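Local coordinates for flagellar hook-associated protein (Burkholderia pseudomallei, PDB 4UT1) that probably serves as a structural junction protein that joins the flagellar hook to the filament, at residues Y158-T172 with L292-Q304. Residues are numbered along the deposited sequence; the frame is centred on the assembly and turned at random.
With EDO (1,2-ethanediol), chain M.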
ATOM      1  N   TYR A 158     -13.958  -1.653   0.877  1.00 10.46           N
ATOM      2  CA  TYR A 158     -13.174  -1.528   2.088  1.00 13.91           C
ATOM      3  C   TYR A 158     -13.700  -0.417   2.986  1.00  9.51           C
ATOM      4  O   TYR A 158     -13.815  -0.608   4.196  1.00 11.80           O
ATOM      5  CB  TYR A 158     -11.687  -1.324   1.748  1.00 11.40           C
ATOM      6  CG  TYR A 158     -11.028  -2.663   1.531  1.00 11.97           C
ATOM      7  CD1 TYR A 158     -10.727  -3.480   2.615  1.00 13.87           C
ATOM      8  CD2 TYR A 158     -10.762  -3.142   0.245  1.00 12.34           C
ATOM      9  CE1 TYR A 158     -10.158  -4.713   2.445  1.00 15.50           C
ATOM     10  CE2 TYR A 158     -10.190  -4.376   0.064  1.00 12.40           C
ATOM     11  CZ  TYR A 158      -9.890  -5.163   1.157  1.00 16.14           C
ATOM     12  OH  TYR A 158      -9.327  -6.403   0.976  1.00 20.44           O
ATOM     13  N   SER A 159     -14.062   0.728   2.418  1.00  7.97           N
ATOM     14  CA  SER A 159     -14.540   1.821   3.249  1.00 11.44           C
ATOM     15  C   SER A 159     -15.924   1.482   3.805  1.00 13.15           C
ATOM     16  O   SER A 159     -16.300   1.928   4.882  1.00 11.91           O
ATOM     17  CB  SER A 159     -14.575   3.130   2.455  1.00 14.06           C
ATOM     18  OG  SER A 159     -15.464   3.025   1.369  1.00 17.36           O
ATOM     19  N   GLN A 160     -16.681   0.680   3.060  1.00 11.14           N
ATOM     20  CA  GLN A 160     -18.004   0.294   3.520  1.00 14.93           C
ATOM     21  C   GLN A 160     -17.906  -0.633   4.734  1.00 14.36           C
ATOM     22  O   GLN A 160     -18.614  -0.449   5.732  1.00 12.11           O
ATOM     23  CB  GLN A 160     -18.795  -0.351   2.374  1.00 12.43           C
ATOM     24  CG  GLN A 160     -19.269   0.677   1.338  1.00 14.15           C
ATOM     25  CD  GLN A 160     -19.790   0.036   0.041  1.00 15.16           C
ATOM     26  OE1 GLN A 160     -19.877  -1.184  -0.068  1.00 15.13           O
ATOM     27  NE2 GLN A 160     -20.119   0.869  -0.945  1.00 12.88           N
ATOM     28  N   LEU A 161     -17.022  -1.615   4.644  1.00 12.64           N
ATOM     29  CA  LEU A 161     -16.703  -2.473   5.774  1.00 13.73           C
ATOM     30  C   LEU A 161     -16.171  -1.658   6.954  1.00 14.19           C
ATOM     31  O   LEU A 161     -16.536  -1.911   8.113  1.00 16.48           O
ATOM     32  CB  LEU A 161     -15.682  -3.535   5.365  1.00 14.56           C
ATOM     33  CG  LEU A 161     -16.253  -4.698   4.551  1.00 19.43           C
ATOM     34  CD1 LEU A 161     -15.145  -5.652   4.158  1.00 19.34           C
ATOM     35  CD2 LEU A 161     -17.326  -5.414   5.355  1.00 26.49           C
ATOM     36  N   ARG A 162     -15.322  -0.678   6.660  1.00 13.23           N
ATOM     37  CA  ARG A 162     -14.746   0.156   7.716  1.00 15.86           C
ATOM     38  C   ARG A 162     -15.845   0.949   8.416  1.00 17.80           C
ATOM     39  O   ARG A 162     -15.838   1.095   9.655  1.00 14.51           O
ATOM     40  CB  ARG A 162     -13.668   1.092   7.164  1.00 14.85           C
ATOM     41  CG  ARG A 162     -12.926   1.860   8.270  1.00 13.11           C
ATOM     42  CD  ARG A 162     -11.665   2.541   7.751  1.00 13.53           C
ATOM     43  NE  ARG A 162     -10.688   1.571   7.273  1.00 11.73           N
ATOM     44  CZ  ARG A 162     -10.414   1.351   5.990  1.00 13.50           C
ATOM     45  NH1 ARG A 162     -11.032   2.044   5.036  1.00 11.88           N
ATOM     46  NH2 ARG A 162      -9.509   0.440   5.664  1.00 12.58           N
ATOM     47  N   GLN A 163     -16.814   1.430   7.642  1.00 15.25           N
ATOM     48  CA  GLN A 163     -17.919   2.166   8.253  1.00 13.41           C
ATOM     49  C   GLN A 163     -18.882   1.228   8.981  1.00 16.06           C
ATOM     50  O   GLN A 163     -19.443   1.599  10.014  1.00 11.63           O
ATOM     51  CB  GLN A 163     -18.663   2.993   7.209  1.00 14.12           C
ATOM     52  CG  GLN A 163     -19.927   3.645   7.743  1.00 18.33           C
ATOM     53  CD  GLN A 163     -19.673   4.509   8.956  1.00 17.76           C
ATOM     54  OE1 GLN A 163     -18.565   5.027   9.148  1.00 16.61           O
ATOM     55  NE2 GLN A 163     -20.701   4.677   9.788  1.00 15.94           N
ATOM     56  N   SER A 164     -19.081   0.025   8.440  1.00 16.72           N
ATOM     57  CA  SER A 164     -19.857  -0.999   9.130  1.00 15.44           C
ATOM     58  C   SER A 164     -19.258  -1.267  10.509  1.00 16.05           C
ATOM     59  O   SER A 164     -19.982  -1.354  11.505  1.00 14.24           O
ATOM     60  CB  SER A 164     -19.921  -2.286   8.301  1.00 17.48           C
ATOM     61  OG  SER A 164     -20.713  -3.262   8.953  1.00 20.87           O
ATOM     62  N   VAL A 165     -17.933  -1.348  10.591  1.00 13.60           N
ATOM     63  CA  VAL A 165     -17.290  -1.493  11.895  1.00 12.21           C
ATOM     64  C   VAL A 165     -17.616  -0.293  12.809  1.00 14.07           C
ATOM     65  O   VAL A 165     -17.986  -0.475  13.976  1.00 13.67           O
ATOM     66  CB  VAL A 165     -15.761  -1.669  11.744  1.00 13.72           C
ATOM     67  CG1 VAL A 165     -15.069  -1.523  13.107  1.00 11.45           C
ATOM     68  CG2 VAL A 165     -15.473  -3.032  11.124  1.00 13.05           C
ATOM     69  N   ASN A 166     -17.527   0.922  12.274  1.00 13.27           N
ATOM     70  CA  ASN A 166     -17.905   2.115  13.038  1.00 12.69           C
ATOM     71  C   ASN A 166     -19.295   2.018  13.645  1.00 14.32           C
ATOM     72  O   ASN A 166     -19.488   2.240  14.845  1.00 13.43           O
ATOM     73  CB  ASN A 166     -17.838   3.356  12.154  1.00 12.88           C
ATOM     74  CG  ASN A 166     -16.415   3.834  11.942  1.00 14.87           C
ATOM     75  OD1 ASN A 166     -15.522   3.464  12.701  1.00 13.57           O
ATOM     76  ND2 ASN A 166     -16.201   4.664  10.923  1.00 14.20           N
ATOM     77  N   SER A 167     -20.273   1.693  12.808  1.00 12.81           N
ATOM     78  CA  SER A 167     -21.650   1.594  13.290  1.00 12.54           C
ATOM     79  C   SER A 167     -21.811   0.518  14.350  1.00 15.73           C
ATOM     80  O   SER A 167     -22.515   0.718  15.350  1.00 14.04           O
ATOM     81  CB  SER A 167     -22.599   1.346  12.125  1.00 14.59           C
ATOM     82  OG  SER A 167     -22.773   2.549  11.397  1.00 22.88           O
ATOM     83  N   GLN A 168     -21.146  -0.611  14.154  1.00 13.53           N
ATOM     84  CA  GLN A 168     -21.249  -1.702  15.116  1.00 14.73           C
ATOM     85  C   GLN A 168     -20.569  -1.377  16.437  1.00 14.50           C
ATOM     86  O   GLN A 168     -21.067  -1.763  17.508  1.00 16.10           O
ATOM     87  CB  GLN A 168     -20.675  -2.987  14.527  1.00 14.04           C
ATOM     88  CG  GLN A 168     -21.597  -3.600  13.469  1.00 12.63           C
ATOM     89  CD  GLN A 168     -21.035  -4.864  12.870  1.00 17.18           C
ATOM     90  OE1 GLN A 168     -20.811  -4.939  11.665  1.00 27.97           O
ATOM     91  NE2 GLN A 168     -20.809  -5.869  13.699  1.00 17.37           N
ATOM     92  N   LEU A 169     -19.447  -0.662  16.375  1.00 12.88           N
ATOM     93  CA  LEU A 169     -18.815  -0.151  17.592  1.00 12.93           C
ATOM     94  C   LEU A 169     -19.796   0.711  18.382  1.00 13.94           C
ATOM     95  O   LEU A 169     -19.956   0.533  19.584  1.00 13.09           O
ATOM     96  CB  LEU A 169     -17.546   0.652  17.271  1.00 14.48           C
ATOM     97  CG  LEU A 169     -16.364  -0.169  16.754  1.00 16.11           C
ATOM     98  CD1 LEU A 169     -15.235   0.729  16.306  1.00 18.14           C
ATOM     99  CD2 LEU A 169     -15.876  -1.155  17.824  1.00 14.48           C
ATOM    100  N   THR A 170     -20.461   1.644  17.716  1.00 12.78           N
ATOM    101  CA  THR A 170     -21.413   2.512  18.416  1.00 13.86           C
ATOM    102  C   THR A 170     -22.593   1.726  18.986  1.00 14.18           C
ATOM    103  O   THR A 170     -22.999   1.938  20.139  1.00 16.55           O
ATOM    104  CB  THR A 170     -21.944   3.625  17.485  1.00 17.15           C
ATOM    105  OG1 THR A 170     -20.848   4.440  17.067  1.00 15.13           O
ATOM    106  CG2 THR A 170     -22.982   4.496  18.202  1.00 16.75           C
ATOM    107  N   ASP A 171     -23.140   0.809  18.194  1.00 14.42           N
ATOM    108  CA  ASP A 171     -24.244  -0.017  18.675  1.00 15.75           C
ATOM    109  C   ASP A 171     -23.802  -0.831  19.869  1.00 17.37           C
ATOM    110  O   ASP A 171     -24.555  -0.977  20.834  1.00 14.95           O
ATOM    111  CB  ASP A 171     -24.771  -0.947  17.586  1.00 15.56           C
ATOM    112  CG  ASP A 171     -25.603  -0.218  16.563  1.00 19.83           C
ATOM    113  OD1 ASP A 171     -25.941   0.954  16.822  1.00 23.39           O
ATOM    114  OD2 ASP A 171     -25.920  -0.814  15.510  1.00 22.07           O
ATOM    115  N   THR A 172     -22.566  -1.322  19.813  1.00 14.24           N
ATOM    116  CA  THR A 172     -22.041  -2.154  20.878  1.00 13.69           C
ATOM    117  C   THR A 172     -21.931  -1.330  22.163  1.00 15.93           C
ATOM    118  O   THR A 172     -22.287  -1.803  23.248  1.00 17.92           O
ATOM    119  CB  THR A 172     -20.679  -2.750  20.516  1.00 13.94           C
ATOM    120  OG1 THR A 172     -20.819  -3.595  19.367  1.00 15.21           O
ATOM    121  CG2 THR A 172     -20.128  -3.576  21.674  1.00 17.00           C
ATOM    122  N   LEU A 292     -14.388  -6.670  16.765  1.00 13.19           N
ATOM    123  CA  LEU A 292     -14.497  -5.593  15.782  1.00 12.81           C
ATOM    124  C   LEU A 292     -13.148  -4.927  15.600  1.00 14.28           C
ATOM    125  O   LEU A 292     -12.688  -4.730  14.475  1.00 14.67           O
ATOM    126  CB  LEU A 292     -15.526  -4.549  16.217  1.00 14.10           C
ATOM    127  CG  LEU A 292     -17.001  -4.910  16.031  1.00 13.00           C
ATOM    128  CD1 LEU A 292     -17.866  -4.085  16.970  1.00 14.37           C
ATOM    129  CD2 LEU A 292     -17.426  -4.677  14.588  1.00 15.05           C
ATOM    130  N   LEU A 293     -12.530  -4.562  16.724  1.00 13.52           N
ATOM    131  CA  LEU A 293     -11.244  -3.882  16.712  1.00 15.80           C
ATOM    132  C   LEU A 293     -10.123  -4.732  16.117  1.00 16.57           C
ATOM    133  O   LEU A 293      -9.323  -4.238  15.327  1.00 13.46           O
ATOM    134  CB  LEU A 293     -10.874  -3.444  18.135  1.00 15.11           C
ATOM    135  CG  LEU A 293     -11.850  -2.434  18.734  1.00 20.66           C
ATOM    136  CD1 LEU A 293     -11.536  -2.149  20.203  1.00 17.96           C
ATOM    137  CD2 LEU A 293     -11.860  -1.148  17.920  1.00 17.31           C
ATOM    138  N   ALA A 294     -10.048  -6.005  16.498  1.00 15.41           N
ATOM    139  CA  ALA A 294      -9.010  -6.888  15.950  1.00 16.58           C
ATOM    140  C   ALA A 294      -9.146  -7.072  14.432  1.00 16.06           C
ATOM    141  O   ALA A 294      -8.149  -7.091  13.708  1.00 17.59           O
ATOM    142  CB  ALA A 294      -9.043  -8.239  16.643  1.00 15.41           C
ATOM    143  N   PHE A 295     -10.380  -7.222  13.958  1.00 15.36           N
ATOM    144  CA  PHE A 295     -10.641  -7.325  12.526  1.00 15.36           C
ATOM    145  C   PHE A 295     -10.137  -6.084  11.806  1.00 16.41           C
ATOM    146  O   PHE A 295      -9.465  -6.179  10.779  1.00 15.68           O
ATOM    147  CB  PHE A 295     -12.145  -7.523  12.256  1.00 14.04           C
ATOM    148  CG  PHE A 295     -12.538  -7.338  10.809  1.00 14.84           C
ATOM    149  CD1 PHE A 295     -12.207  -8.288   9.859  1.00 12.62           C
ATOM    150  CD2 PHE A 295     -13.248  -6.210  10.403  1.00 16.73           C
ATOM    151  CE1 PHE A 295     -12.568  -8.116   8.536  1.00 14.90           C
ATOM    152  CE2 PHE A 295     -13.609  -6.032   9.076  1.00 14.60           C
ATOM    153  CZ  PHE A 295     -13.264  -6.988   8.140  1.00 15.25           C
ATOM    154  N   ARG A 296     -10.446  -4.918  12.361  1.00 15.48           N
ATOM    155  CA  ARG A 296     -10.047  -3.657  11.748  1.00 15.35           C
ATOM    156  C   ARG A 296      -8.523  -3.503  11.642  1.00 13.46           C
ATOM    157  O   ARG A 296      -8.000  -3.239  10.561  1.00 12.59           O
ATOM    158  CB  ARG A 296     -10.629  -2.473  12.536  1.00 12.24           C
ATOM    159  CG  ARG A 296     -10.490  -1.137  11.809  1.00 11.94           C
ATOM    160  CD  ARG A 296     -11.305  -0.039  12.466  1.00 14.04           C
ATOM    161  NE  ARG A 296     -10.800   0.317  13.782  1.00 14.45           N
ATOM    162  CZ  ARG A 296     -11.410   1.164  14.606  1.00 16.18           C
ATOM    163  NH1 ARG A 296     -12.544   1.735  14.237  1.00 13.95           N
ATOM    164  NH2 ARG A 296     -10.880   1.441  15.795  1.00 15.38           N
ATOM    165  N   SER A 297      -7.819  -3.678  12.756  1.00 13.74           N
ATOM    166  CA  SER A 297      -6.374  -3.417  12.782  1.00 15.21           C
ATOM    167  C   SER A 297      -5.531  -4.559  12.205  1.00 14.68           C
ATOM    168  O   SER A 297      -4.417  -4.323  11.734  1.00 15.61           O
ATOM    169  CB  SER A 297      -5.907  -3.116  14.216  1.00 17.64           C
ATOM    170  OG  SER A 297      -6.113  -4.238  15.062  1.00 20.54           O
ATOM    171  N   GLN A 298      -6.038  -5.789  12.234  1.00 15.32           N
ATOM    172  CA  GLN A 298      -5.194  -6.920  11.848  1.00 17.21           C
ATOM    173  C   GLN A 298      -5.533  -7.497  10.476  1.00 15.71           C
ATOM    174  O   GLN A 298      -4.701  -8.167   9.857  1.00 18.15           O
ATOM    175  CB  GLN A 298      -5.264  -8.017  12.911  1.00 17.12           C
ATOM    176  CG  GLN A 298      -4.839  -7.534  14.310  1.00 19.49           C
ATOM    177  CD  GLN A 298      -3.416  -7.015  14.354  1.00 26.14           C
ATOM    178  OE1 GLN A 298      -3.178  -5.815  14.529  1.00 28.15           O
ATOM    179  NE2 GLN A 298      -2.458  -7.916  14.200  1.00 25.14           N
ATOM    180  N   THR A 299      -6.731  -7.218   9.984  1.00 13.25           N
ATOM    181  CA  THR A 299      -7.146  -7.759   8.692  1.00 16.68           C
ATOM    182  C   THR A 299      -7.551  -6.659   7.717  1.00 14.78           C
ATOM    183  O   THR A 299      -6.978  -6.545   6.632  1.00 11.24           O
ATOM    184  CB  THR A 299      -8.324  -8.769   8.852  1.00 13.05           C
ATOM    185  OG1 THR A 299      -7.854  -9.962   9.493  1.00 17.26           O
ATOM    186  CG2 THR A 299      -8.927  -9.136   7.500  1.00 13.76           C
ATOM    187  N   LEU A 300      -8.539  -5.856   8.099  1.00 12.85           N
ATOM    188  CA  LEU A 300      -9.125  -4.870   7.185  1.00 12.62           C
ATOM    189  C   LEU A 300      -8.142  -3.795   6.703  1.00 12.85           C
ATOM    190  O   LEU A 300      -7.930  -3.625   5.496  1.00 13.12           O
ATOM    191  CB  LEU A 300     -10.320  -4.189   7.853  1.00 13.25           C
ATOM    192  CG  LEU A 300     -11.148  -3.273   6.949  1.00 13.57           C
ATOM    193  CD1 LEU A 300     -11.941  -4.110   5.962  1.00 15.30           C
ATOM    194  CD2 LEU A 300     -12.079  -2.385   7.773  1.00 14.80           C
ATOM    195  N   ASP A 301      -7.545  -3.069   7.643  1.00 12.25           N
ATOM    196  CA  ASP A 301      -6.673  -1.970   7.285  1.00 11.29           C
ATOM    197  C   ASP A 301      -5.402  -2.483   6.596  1.00 11.76           C
ATOM    198  O   ASP A 301      -4.955  -1.883   5.630  1.00 13.02           O
ATOM    199  CB  ASP A 301      -6.341  -1.108   8.520  1.00 11.56           C
ATOM    200  CG  ASP A 301      -7.550  -0.303   9.008  1.00 11.09           C
ATOM    201  OD1 ASP A 301      -8.580  -0.284   8.298  1.00 12.32           O
ATOM    202  OD2 ASP A 301      -7.486   0.308  10.105  1.00 12.47           O
ATOM    203  N   PRO A 302      -4.825  -3.608   7.071  1.00 12.78           N
ATOM    204  CA  PRO A 302      -3.682  -4.107   6.299  1.00 11.59           C
ATOM    205  C   PRO A 302      -4.074  -4.510   4.891  1.00 13.35           C
ATOM    206  O   PRO A 302      -3.318  -4.250   3.948  1.00  8.67           O
ATOM    207  CB  PRO A 302      -3.212  -5.325   7.107  1.00 11.27           C
ATOM    208  CG  PRO A 302      -3.607  -4.977   8.517  1.00 12.38           C
ATOM    209  CD  PRO A 302      -4.946  -4.296   8.364  1.00 12.00           C
ATOM    210  N   ALA A 303      -5.242  -5.121   4.744  1.00 11.91           N
ATOM    211  CA  ALA A 303      -5.652  -5.600   3.433  1.00 11.20           C
ATOM    212  C   ALA A 303      -5.798  -4.430   2.477  1.00 13.40           C
ATOM    213  O   ALA A 303      -5.377  -4.521   1.334  1.00 13.36           O
ATOM    214  CB  ALA A 303      -6.955  -6.388   3.508  1.00  9.36           C
ATOM    215  N   GLN A 304      -6.395  -3.332   2.929  1.00 12.17           N
ATOM    216  CA  GLN A 304      -6.557  -2.218   2.006  1.00 13.52           C
ATOM    217  C   GLN A 304      -5.213  -1.564   1.682  1.00 12.27           C
ATOM    218  O   GLN A 304      -4.997  -1.114   0.560  1.00 13.01           O
ATOM    219  CB  GLN A 304      -7.527  -1.168   2.539  1.00 10.95           C
ATOM    220  CG  GLN A 304      -7.864  -0.162   1.438  1.00 11.81           C
ATOM    221  CD  GLN A 304      -8.945   0.797   1.816  1.00 14.85           C
ATOM    222  OE1 GLN A 304      -9.485   0.753   2.934  1.00 13.63           O
ATOM    223  NE2 GLN A 304      -9.275   1.690   0.891  1.00 13.31           N
TER
HETATM  224  C1  EDO M1639     -24.121  -5.018  19.210  1.00 26.52           C
HETATM  225  O1  EDO M1639     -22.788  -5.543  19.251  1.00 26.78           O
HETATM  226  C2  EDO M1639     -24.640  -5.032  17.779  1.00 32.41           C
HETATM  227  O2  EDO M1639     -23.618  -4.571  16.883  1.00 30.14           O
HETATM  228  O   HOH W   1     -13.880   1.636  11.595  1.00 11.63           O
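Leu292 is the main bump: its side chain sits as a knob in the hole formed by Val165, Gln168, Leu169 and Thr172. CD1 bears on Leu169 CD2 at 3.6 Å, and CD2 rests against Gln168 CB and NE2. Leu293 adds a methyl to the Leu169 end of this patch. Next along, Val165 straddles two neighbours: CG2 meets the edge of the Phe295 ring at CD2 (3.9 Å), and CG1 lies against the aliphatic CD of Arg296. Water 1 links Arg162 O and Asn166 OD1 to Arg296 NH1; Leu260, through its backbone N and O, also bonds that OD1 and NH1. Arg296 NH2 pairs with Asp281. Leu300 is the second bump. With CG anti to the backbone N (chi1 -172°), its fork reaches between Tyr158, Leu161 and Arg162; CD1 abuts the Tyr158 edge at CD1 (3.6 Å), and CD2 lies on Arg162 CA. Gln304 CB lies over one face of the Tyr158 ring, offset toward its rim, in a CH-pi contact; Ala303 CB lies near the hydroxyl, which bonds to Tyr600 of helix 593-630. Arg162, bent at chi3 (-63°), points its flat guanidinium at two acceptors near its plane. NE and NH2 share Asp301 OD1 in a side-on salt bridge (NH2 to OD1 2.9 Å), and NH1 and NH2 converge on Gln304 OE1 (NH2 to OE1 2.7 Å); Glu259 is a further acidic partner. The segments run antiparallel with a clear tilt, axes 155° apart and 10.5 Å at closest approach; the contact joins helices 134-193 and 287-322 in the long helical bundle of the FlgK helical domain.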